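Local coordinates for metagenomic carboxyl esterase MGS0156 (Uncultured organism, PDB 5D8M), which probably hydrolyses carboxylic ester bonds, as expected of a carboxyl esterase built on a fold of the alpha/beta-hydrolase type, at residues G35-R38 against E39-A43; R111-V114 against E115-Y119; H157-G160 against A161-V164; L225-A228 against Y229-F233. All coordinates share one frame; numbering follows the deposited sequence.

The four contacts are local turns on four separate helices, 34-48, 111-116, 159-170 and 227-236, in numerical order along the chain, of a domain whose parallel sheet looks like that of an alpha/beta-hydrolase fold. Contacts 1 and 2, with centres about 18 Å apart, do not touch, but both pack against helix 324-338. Contact 3 starts helix 159-170 just after strand 151-157 and lies nearest the middle of the chain. Contact 4, about 13 Å away centre to centre, touches contact 3: Val162 CG1 lies 3.5 Å from Arg230 NE. Contacts 1 and 4, with centres about 32 Å apart, lie on opposite sides of the chain's centre; contact 3 alone holds the probable nucleophile turn.

Contact 1: G35-R38 against E39-A43; sequences GRFR and EIMTA
Arg36 reaches along helix 34-48 to Glu39 and Ile40, the i to i+3 and i to i+4 neighbours on one flank of an alpha-helix. From CB the chain sets off with CG anti to the backbone N (chi1 -180°), and a bend at chi2 then turns it to run along the helix. CG passes Ile40 CD1, and CD comes within 3.5 Å of Glu39 OE1. NE lies 3.8 Å from Ile40 CD1, while Ile40 CG1 sits over one face of the guanidinium, toward its rim; a branched aliphatic suits this flat surface. At the edge NH1 makes a weak salt bridge of 3.3 Å to Glu39 OE1, with the guanidinium and carboxylate planes 86° apart. Both ends have further partners: Glu337 and the carbonyls of Arg76 and Pro77 for the arginine, the amides of Thr74 and Gly75 for Glu39. With an alanine in place of Arg36, Glu39 and Glu337 would probably be left without their shared positive mate, and Ile40 without the flat group it covers. On another flank the selenium of Met41, a selenomethionine, lies 4.0 Å from Phe37 CE2, an oblique Met-aromatic contact beside helix 324-338. Arg38 O accepts two bonds from Thr42, one on each face of its carbonyl plane: OG1 at 2.7 Å and N at 2.8 Å.

Contact 2: R111-V114 against E115-Y119; sequences RPDV and ERYGY
Val114 and Tyr119 meet where helix 111-116 ends in a Schellman motif, the turn that hands the chain on to strand 120-123 of a beta-alpha-beta unit. Tyr119 N reaches back to Val114 O at 3.1 Å, and Gly118 N bonds to Glu115 O. Gly118, with phi at 95°, is the C-prime residue; a side chain at these backbone angles would collide with the carbonyl O of Tyr117, which glycine avoids. The turn brings CB of Tyr119 to 4.2 Å from CB of Val114, both apolar surfaces being buried, and Val114 O lies near the plane of the Tyr119 ring, at its edge. Tyr119 OH is hydrogen-bonded to Glu336 of helix 324-338.

Tyr117 is turned differently. Asp113 OD1 stands at its ring edge, in plane, 3.5 Å from CE2, with carboxylate and ring planes 61° apart, while CG of Arg116 lies 3.6 Å above the centre of one ring face. Thus the tyrosine offers its C-H rim to a carboxylate oxygen and its face to an aliphatic methylene. Arg111 and Glu115 do not pair directly; both turn to the hydroxyl of Thr121, which links helix and strand. On the other flank a water donates to Asp113 OD1 at 2.7 Å and accepts a weak bond from Arg116 NH1 at 3.2 Å.

Contact 3: H157-G160 against A161-V164; sequences HSKG and AVDV
Lys159 and Asp163 are brought together by complementary torsions: the lysine leaves its backbone nearly straight and turns only at its last bond (chi4 -67°), while Asp163 holds CG anti to its own carbonyl carbon (chi1 -71°), leaning back toward the start of the helix. Lys159 NZ thereby meets Asp163 OD1 at 2.9 Å on the syn lone pair and makes a weaker bond to OD2 at 3.4 Å, a buried salt bridge across one helical turn. Each end has further partners, Trp130 O for the ammonium and Ser132 OG and Asn135 ND2 for the two carboxylate oxygens, so the buried charges are probably well compensated and the carboxylate is hindered from turning. A leucine in place of Asp163 would probably leave the lysine ammonium buried without its counter-charge and the polar groups of Ser132 and Asn135 without their acceptor.

Just before this turn, Ser158 has a positive phi of 57° between strand 151-157 and helix 159-170, consistent with the nucleophile elbow of alpha/beta hydrolases. Ser158 is modelled in two conformers, so its weak approach to His299 is doubtful; the position fits a probable nucleophile. Gly160 suits the tight bend: a CB there would clash with His157 O, whose carbonyl accepts Gly160 N at 2.8 Å. Lys159, Val162 and Asp163 face helix 132-143, whereas Ala161 and Val164, small enough to lie close to the sheet, pack on strands 151-157 and 178-184.

Contact 4: L225-A228 against Y229-F233; sequences LKRA and YRLRF
Leu225 meets Arg230 through its backbone, its carbonyl carbon lying 4.2 Å from Arg230 CG, while its own side chain is buried against Leu95, Ala187 and Ala194. Lys226 follows at the N-cap. Its carbonyl takes the amide of Arg230 in a nearly straight bond of 2.9 Å (170° at the hydrogen), and its CB rests 4.3 Å from Tyr229 CB; at the far end of the chain NZ makes a long, weak ion pair with Asp223.

Arg227 runs alongside Leu231 in the same direction: Arg227 CG touches Leu231 CD1 at 3.6 Å, so the methylenes give the leucine an apolar neighbour. Beyond them the arginine bends at chi3 (-75°) and carries its guanidinium to a salt bridge with Asp283. Ala228 has a single methyl that suits a buried place on the helix, and Ala228 O accepts Arg232 N at 3.1 Å.

On the next turn Arg230 folds back at chi2 and chi3, which lays its guanidinium between two rings: NH1 is at the edge of the Tyr229 ring, in its plane, and NH2 stands 3.3 Å above one face of Phe233, toward the rim. Ser224 O and Glu166 bind the same guanidinium, the latter from helix 159-170. With the carbonyls of Lys226, Arg227 and Ala228 each accepting from the amide four residues on, this is the classic first turn of an alpha-helix, here the start of helix 227-236 beside helix 159-170.

Contact 1: G35-R38 against E39-A43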
loop_
_atom_site.group_PDB
_atom_site.type_symbol
_atom_site.label_atom_id
_atom_site.label_comp_id
_atom_site.label_asym_id
_atom_site.label_seq_id
_atom_site.Cartn_x
_atom_site.Cartn_y
_atom_site.Cartn_z
ATOM N N GLY A 35 14.188 -7.003 -9.710
ATOM C CA GLY A 35 14.464 -8.091 -10.627
ATOM C C GLY A 35 13.929 -9.422 -10.119
ATOM O O GLY A 35 13.294 -10.158 -10.863
ATOM N N ARG A 36 14.189 -9.740 -8.857
ATOM C CA ARG A 36 13.732 -11.007 -8.316
ATOM C C ARG A 36 12.205 -10.991 -8.157
ATOM O O ARG A 36 11.529 -11.992 -8.423
ATOM C CB ARG A 36 14.425 -11.312 -6.983
ATOM C CG ARG A 36 14.012 -12.648 -6.333
ATOM C CD ARG A 36 14.210 -13.840 -7.254
ATOM N NE ARG A 36 13.855 -15.090 -6.586
ATOM C CZ ARG A 36 13.851 -16.286 -7.171
ATOM N NH1 ARG A 36 14.185 -16.408 -8.452
ATOM N NH2 ARG A 36 13.528 -17.366 -6.470
ATOM N N PHE A 37 11.650 -9.847 -7.773
ATOM C CA PHE A 37 10.199 -9.786 -7.637
ATOM C C PHE A 37 9.501 -9.999 -8.997
ATOM O O PHE A 37 8.519 -10.753 -9.071
ATOM C CB PHE A 37 9.764 -8.466 -6.996
ATOM C CG PHE A 37 8.290 -8.407 -6.682
ATOM C CD1 PHE A 37 7.775 -9.041 -5.554
ATOM C CD2 PHE A 37 7.418 -7.767 -7.539
ATOM C CE1 PHE A 37 6.399 -9.003 -5.271
ATOM C CE2 PHE A 37 6.043 -7.718 -7.269
ATOM C CZ PHE A 37 5.541 -8.334 -6.129
ATOM N N ARG A 38 10.005 -9.362 -10.061
ATOM C CA ARG A 38 9.442 -9.579 -11.408
ATOM C C ARG A 38 9.500 -11.057 -11.803
ATOM O O ARG A 38 8.542 -11.625 -12.338
ATOM C CB ARG A 38 10.178 -8.741 -12.472
ATOM C CG ARG A 38 9.697 -9.021 -13.910
ATOM C CD ARG A 38 10.455 -8.190 -14.975
ATOM N NE ARG A 38 10.434 -6.752 -14.669
ATOM C CZ ARG A 38 9.434 -5.922 -14.948
ATOM N NH1 ARG A 38 8.350 -6.367 -15.559
ATOM N NH2 ARG A 38 9.526 -4.635 -14.614
ATOM N N GLU A 39 10.635 -11.671 -11.508
ATOM C CA GLU A 39 10.863 -13.070 -11.787
ATOM C C GLU A 39 9.833 -13.968 -11.091
ATOM O O GLU A 39 9.257 -14.860 -11.704
ATOM C CB GLU A 39 12.282 -13.424 -11.344
ATOM C CG GLU A 39 12.802 -14.791 -11.755
ATOM C CD GLU A 39 14.278 -14.910 -11.436
ATOM O OE1 GLU A 39 14.786 -14.066 -10.664
ATOM O OE2 GLU A 39 14.942 -15.812 -11.983
ATOM N N ILE A 40 9.625 -13.729 -9.802
ATOM C CA ILE A 40 8.654 -14.479 -9.016
ATOM C C ILE A 40 7.236 -14.271 -9.538
ATOM O O ILE A 40 6.502 -15.245 -9.770
ATOM C CB ILE A 40 8.734 -14.073 -7.535
ATOM C CG1 ILE A 40 10.017 -14.649 -6.925
ATOM C CG2 ILE A 40 7.496 -14.548 -6.766
ATOM C CD1 ILE A 40 10.286 -14.175 -5.488
HETATM N N MSE A 41 6.846 -13.016 -9.751
HETATM C CA MSE A 41 5.462 -12.743 -10.152
HETATM C C MSE A 41 5.198 -13.310 -11.547
HETATM O O MSE A 41 4.149 -13.907 -11.812
HETATM C CB MSE A 41 5.157 -11.246 -10.100
HETATM C CG MSE A 41 3.681 -10.920 -10.250
HETATM SE SE MSE A 41 3.285 -9.044 -9.882
HETATM C CE MSE A 41 1.394 -9.073 -10.469
ATOM N N THR A 42 6.179 -13.174 -12.422
ATOM C CA THR A 42 6.072 -13.680 -13.779
ATOM C C THR A 42 5.907 -15.219 -13.841
ATOM O O THR A 42 5.072 -15.729 -14.599
ATOM C CB THR A 42 7.307 -13.231 -14.601
ATOM O OG1 THR A 42 7.307 -11.796 -14.689
ATOM C CG2 THR A 42 7.283 -13.828 -15.997
ATOM N N ALA A 43 6.691 -15.940 -13.037
ATOM C CA ALA A 43 6.603 -17.400 -12.935
ATOM C C ALA A 43 5.271 -17.849 -12.346
ATOM O O ALA A 43 4.691 -18.841 -12.801
ATOM C CB ALA A 43 7.763 -17.949 -12.090
HETATM O O HOH W 1 7.651 -9.374 -16.526
#

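Contact 2: R111-V114 against E115-Y119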
loop_
_atom_site.group_PDB
_atom_site.type_symbol
_atom_site.label_atom_id
_atom_site.label_comp_id
_atom_site.label_asym_id
_atom_site.label_seq_id
_atom_site.Cartn_x
_atom_site.Cartn_y
_atom_site.Cartn_z
ATOM N N ARG A 111 -7.206 -13.336 -1.726
ATOM C CA ARG A 111 -7.019 -14.184 -0.550
ATOM C C ARG A 111 -7.251 -15.689 -0.784
ATOM O O ARG A 111 -6.509 -16.486 -0.210
ATOM C CB ARG A 111 -7.895 -13.661 0.587
ATOM C CG ARG A 111 -7.456 -12.227 0.981
ATOM C CD ARG A 111 -8.420 -11.606 1.967
ATOM N NE ARG A 111 -8.370 -12.293 3.258
ATOM C CZ ARG A 111 -9.171 -12.011 4.289
ATOM N NH1 ARG A 111 -10.096 -11.051 4.180
ATOM N NH2 ARG A 111 -9.056 -12.695 5.426
ATOM N N PRO A 112 -8.222 -16.088 -1.639
ATOM C CA PRO A 112 -8.276 -17.532 -1.929
ATOM C C PRO A 112 -6.966 -18.087 -2.520
ATOM O O PRO A 112 -6.546 -19.193 -2.146
ATOM C CB PRO A 112 -9.416 -17.640 -2.943
ATOM C CG PRO A 112 -10.328 -16.488 -2.585
ATOM C CD PRO A 112 -9.381 -15.377 -2.223
ATOM N N ASP A 113 -6.319 -17.331 -3.404
ATOM C CA ASP A 113 -5.122 -17.853 -4.043
ATOM C C ASP A 113 -3.981 -17.984 -3.048
ATOM O O ASP A 113 -3.262 -18.968 -3.066
ATOM C CB ASP A 113 -4.665 -16.986 -5.214
ATOM C CG ASP A 113 -3.295 -17.419 -5.752
ATOM O OD1 ASP A 113 -3.256 -18.400 -6.538
ATOM O OD2 ASP A 113 -2.269 -16.784 -5.381
ATOM N N VAL A 114 -3.790 -17.011 -2.176
ATOM C CA VAL A 114 -2.603 -17.127 -1.335
ATOM C C VAL A 114 -2.859 -18.183 -0.257
ATOM O O VAL A 114 -1.938 -18.869 0.161
ATOM C CB VAL A 114 -2.160 -15.771 -0.724
ATOM C CG1 VAL A 114 -1.803 -14.759 -1.848
ATOM C CG2 VAL A 114 -3.206 -15.192 0.202
ATOM N N GLU A 115 -4.114 -18.372 0.133
ATOM C CA GLU A 115 -4.447 -19.402 1.122
ATOM C C GLU A 115 -4.319 -20.814 0.549
ATOM O O GLU A 115 -3.934 -21.755 1.246
ATOM C CB GLU A 115 -5.849 -19.155 1.680
ATOM C CG GLU A 115 -5.867 -17.923 2.574
ATOM C CD GLU A 115 -7.189 -17.697 3.269
ATOM O OE1 GLU A 115 -8.136 -18.466 3.005
ATOM O OE2 GLU A 115 -7.277 -16.750 4.085
ATOM N N ARG A 116 -4.615 -20.957 -0.731
ATOM C CA ARG A 116 -4.325 -22.209 -1.411
ATOM C C ARG A 116 -2.850 -22.582 -1.244
ATOM O O ARG A 116 -2.504 -23.761 -1.070
ATOM C CB ARG A 116 -4.657 -22.095 -2.886
ATOM C CG ARG A 116 -3.858 -23.004 -3.785
ATOM C CD ARG A 116 -4.542 -23.116 -5.136
ATOM N NE ARG A 116 -5.866 -23.719 -4.996
ATOM C CZ ARG A 116 -6.803 -23.724 -5.941
ATOM N NH1 ARG A 116 -6.578 -23.143 -7.115
ATOM N NH2 ARG A 116 -7.968 -24.317 -5.707
ATOM N N TYR A 117 -1.986 -21.572 -1.293
ATOM C CA TYR A 117 -0.554 -21.845 -1.272
ATOM C C TYR A 117 0.114 -21.644 0.079
ATOM O O TYR A 117 1.326 -21.433 0.142
ATOM C CB TYR A 117 0.153 -21.007 -2.337
ATOM C CG TYR A 117 -0.189 -21.508 -3.714
ATOM C CD1 TYR A 117 0.257 -22.749 -4.142
ATOM C CD2 TYR A 117 -0.998 -20.766 -4.567
ATOM C CE1 TYR A 117 -0.068 -23.234 -5.395
ATOM C CE2 TYR A 117 -1.334 -21.241 -5.836
ATOM C CZ TYR A 117 -0.861 -22.470 -6.243
ATOM O OH TYR A 117 -1.177 -22.947 -7.500
ATOM N N GLY A 118 -0.672 -21.732 1.148
ATOM C CA GLY A 118 -0.141 -21.899 2.497
ATOM C C GLY A 118 0.041 -20.623 3.290
ATOM O O GLY A 118 0.641 -20.636 4.362
ATOM N N TYR A 119 -0.463 -19.509 2.768
ATOM C CA TYR A 119 -0.352 -18.246 3.475
ATOM C C TYR A 119 -1.706 -17.900 4.097
ATOM O O TYR A 119 -2.697 -17.695 3.377
ATOM C CB TYR A 119 0.133 -17.132 2.532
ATOM C CG TYR A 119 1.498 -17.432 1.926
ATOM C CD1 TYR A 119 2.654 -17.244 2.670
ATOM C CD2 TYR A 119 1.626 -17.920 0.619
ATOM C CE1 TYR A 119 3.920 -17.526 2.147
ATOM C CE2 TYR A 119 2.896 -18.205 0.077
ATOM C CZ TYR A 119 4.033 -18.001 0.861
ATOM O OH TYR A 119 5.294 -18.257 0.369
HETATM O O HOH W 2 -4.981 -20.343 -7.256
#

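Contact 3: H157-G160 against A161-V164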
loop_
_atom_site.group_PDB
_atom_site.type_symbol
_atom_site.label_atom_id
_atom_site.label_comp_id
_atom_site.label_asym_id
_atom_site.label_seq_id
_atom_site.Cartn_x
_atom_site.Cartn_y
_atom_site.Cartn_z
ATOM N N HIS A 157 -2.023 -0.964 2.488
ATOM C CA HIS A 157 -2.357 -0.152 1.325
ATOM C C HIS A 157 -2.589 1.292 1.773
ATOM O O HIS A 157 -3.251 1.539 2.796
ATOM C CB HIS A 157 -3.609 -0.717 0.617
ATOM C CG HIS A 157 -4.059 0.080 -0.577
ATOM N ND1 HIS A 157 -5.315 0.641 -0.662
ATOM C CD2 HIS A 157 -3.429 0.389 -1.735
ATOM C CE1 HIS A 157 -5.444 1.254 -1.824
ATOM N NE2 HIS A 157 -4.316 1.111 -2.498
ATOM N N SER A 158 -2.019 2.227 1.014
ATOM C CA SER A 158 -2.302 3.640 1.225
ATOM C C SER A 158 -1.979 4.095 2.660
ATOM O O SER A 158 -0.891 3.885 3.176
ATOM C CB SER A 158 -3.769 3.895 0.890
ATOM O OG SER A 158 -4.071 5.276 0.844
ATOM N N LYS A 159 -2.970 4.691 3.315
ATOM C CA LYS A 159 -2.782 5.147 4.697
ATOM C C LYS A 159 -2.502 3.986 5.677
ATOM O O LYS A 159 -1.931 4.182 6.765
ATOM C CB LYS A 159 -4.011 5.951 5.154
ATOM C CG LYS A 159 -3.864 6.560 6.564
ATOM C CD LYS A 159 -4.988 7.545 6.879
ATOM C CE LYS A 159 -5.095 7.785 8.387
ATOM N NZ LYS A 159 -5.558 6.518 9.097
ATOM N N GLY A 160 -2.913 2.779 5.302
ATOM C CA GLY A 160 -2.674 1.613 6.150
ATOM C C GLY A 160 -1.207 1.391 6.447
ATOM O O GLY A 160 -0.823 0.914 7.527
ATOM N N ALA A 161 -0.368 1.747 5.477
ATOM C CA ALA A 161 1.065 1.584 5.646
ATOM C C ALA A 161 1.587 2.437 6.786
ATOM O O ALA A 161 2.433 1.996 7.549
ATOM C CB ALA A 161 1.803 1.935 4.336
ATOM N N VAL A 162 1.088 3.658 6.917
ATOM C CA VAL A 162 1.636 4.513 7.955
ATOM C C VAL A 162 0.884 4.335 9.257
ATOM O O VAL A 162 1.466 4.569 10.304
ATOM C CB VAL A 162 1.658 5.985 7.523
ATOM C CG1 VAL A 162 2.626 6.123 6.336
ATOM C CG2 VAL A 162 0.288 6.464 7.128
ATOM N N ASP A 163 -0.363 3.858 9.202
ATOM C CA ASP A 163 -1.021 3.334 10.400
ATOM C C ASP A 163 -0.104 2.255 11.038
ATOM O O ASP A 163 0.147 2.267 12.236
ATOM C CB ASP A 163 -2.396 2.721 10.073
ATOM C CG ASP A 163 -3.470 3.758 9.705
ATOM O OD1 ASP A 163 -3.264 4.997 9.858
ATOM O OD2 ASP A 163 -4.559 3.301 9.261
ATOM N N VAL A 164 0.429 1.342 10.223
ATOM C CA VAL A 164 1.274 0.259 10.742
ATOM C C VAL A 164 2.639 0.774 11.217
ATOM O O VAL A 164 3.099 0.393 12.297
ATOM C CB VAL A 164 1.460 -0.867 9.681
ATOM C CG1 VAL A 164 2.559 -1.849 10.091
ATOM C CG2 VAL A 164 0.147 -1.644 9.497
#

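Contact 4: L225-A228 against Y229-F233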
loop_
_atom_site.group_PDB
_atom_site.type_symbol
_atom_site.label_atom_id
_atom_site.label_comp_id
_atom_site.label_asym_id
_atom_site.label_seq_id
_atom_site.Cartn_x
_atom_site.Cartn_y
_atom_site.Cartn_z
ATOM N N LEU A 225 -1.957 12.340 6.694
ATOM C CA LEU A 225 -1.484 12.212 5.320
ATOM C C LEU A 225 -0.769 13.457 4.792
ATOM O O LEU A 225 -0.355 13.489 3.634
ATOM C CB LEU A 225 -2.661 11.864 4.405
ATOM C CG LEU A 225 -3.200 10.463 4.714
ATOM C CD1 LEU A 225 -4.496 10.162 3.930
ATOM C CD2 LEU A 225 -2.098 9.452 4.396
ATOM N N LYS A 226 -0.629 14.488 5.618
ATOM C CA LYS A 226 0.068 15.695 5.171
ATOM C C LYS A 226 1.559 15.430 5.073
ATOM O O LYS A 226 2.152 14.811 5.945
ATOM C CB LYS A 226 -0.199 16.883 6.106
ATOM C CG LYS A 226 -1.639 17.365 6.003
ATOM C CD LYS A 226 -1.964 18.509 6.922
ATOM C CE LYS A 226 -3.457 18.836 6.820
ATOM N NZ LYS A 226 -3.789 20.014 7.649
ATOM N N ARG A 227 2.148 15.890 3.982
ATOM C CA ARG A 227 3.550 15.667 3.712
ATOM C C ARG A 227 4.437 16.144 4.884
ATOM O O ARG A 227 5.318 15.417 5.329
ATOM C CB ARG A 227 3.941 16.380 2.408
ATOM C CG ARG A 227 5.427 16.413 2.154
ATOM C CD ARG A 227 5.738 17.047 0.796
ATOM N NE ARG A 227 5.418 16.134 -0.293
ATOM C CZ ARG A 227 5.607 16.412 -1.573
ATOM N NH1 ARG A 227 6.098 17.588 -1.921
ATOM N NH2 ARG A 227 5.302 15.514 -2.502
ATOM N N ALA A 228 4.184 17.352 5.384
ATOM C CA ALA A 228 4.939 17.891 6.511
ATOM C C ALA A 228 4.887 16.938 7.718
ATOM O O ALA A 228 5.896 16.617 8.332
ATOM C CB ALA A 228 4.410 19.264 6.888
ATOM N N TYR A 229 3.700 16.450 8.030
ATOM C CA TYR A 229 3.547 15.537 9.146
ATOM C C TYR A 229 4.295 14.213 8.943
ATOM O O TYR A 229 5.016 13.743 9.822
ATOM C CB TYR A 229 2.070 15.270 9.366
ATOM C CG TYR A 229 1.782 14.509 10.633
ATOM C CD1 TYR A 229 1.651 15.176 11.847
ATOM C CD2 TYR A 229 1.628 13.132 10.614
ATOM C CE1 TYR A 229 1.377 14.483 13.012
ATOM C CE2 TYR A 229 1.353 12.436 11.765
ATOM C CZ TYR A 229 1.221 13.109 12.962
ATOM O OH TYR A 229 0.947 12.401 14.113
ATOM N N ARG A 230 4.103 13.612 7.779
ATOM C CA ARG A 230 4.705 12.327 7.457
ATOM C C ARG A 230 6.247 12.393 7.356
ATOM O O ARG A 230 6.919 11.472 7.793
ATOM C CB ARG A 230 4.102 11.786 6.152
ATOM C CG ARG A 230 2.611 11.387 6.275
ATOM C CD ARG A 230 2.391 9.868 6.530
ATOM N NE ARG A 230 3.172 9.360 7.658
ATOM C CZ ARG A 230 2.736 9.271 8.914
ATOM N NH1 ARG A 230 1.489 9.617 9.237
ATOM N NH2 ARG A 230 3.528 8.781 9.851
ATOM N N LEU A 231 6.785 13.466 6.785
ATOM C CA LEU A 231 8.244 13.650 6.706
ATOM C C LEU A 231 8.850 13.867 8.093
ATOM O O LEU A 231 9.921 13.355 8.398
ATOM C CB LEU A 231 8.600 14.828 5.805
ATOM C CG LEU A 231 8.452 14.511 4.314
ATOM C CD1 LEU A 231 8.714 15.743 3.488
ATOM C CD2 LEU A 231 9.377 13.377 3.907
ATOM N N ARG A 232 8.146 14.620 8.926
ATOM C CA ARG A 232 8.568 14.855 10.298
ATOM C C ARG A 232 8.602 13.545 11.114
ATOM O O ARG A 232 9.514 13.325 11.919
ATOM C CB ARG A 232 7.639 15.882 10.955
ATOM C CG ARG A 232 7.652 15.852 12.463
ATOM C CD ARG A 232 8.173 17.120 13.035
ATOM N NE ARG A 232 7.276 18.244 12.793
ATOM C CZ ARG A 232 7.462 19.459 13.307
ATOM N NH1 ARG A 232 8.508 19.696 14.088
ATOM N NH2 ARG A 232 6.609 20.435 13.036
ATOM N N PHE A 233 7.610 12.684 10.906
ATOM C CA PHE A 233 7.591 11.374 11.549
ATOM C C PHE A 233 8.851 10.598 11.218
ATOM O O PHE A 233 9.468 10.016 12.103
ATOM C CB PHE A 233 6.375 10.566 11.113
ATOM C CG PHE A 233 6.383 9.139 11.589
ATOM C CD1 PHE A 233 5.996 8.827 12.876
ATOM C CD2 PHE A 233 6.740 8.104 10.731
ATOM C CE1 PHE A 233 5.966 7.497 13.315
ATOM C CE2 PHE A 233 6.713 6.783 11.170
ATOM C CZ PHE A 233 6.317 6.485 12.447
#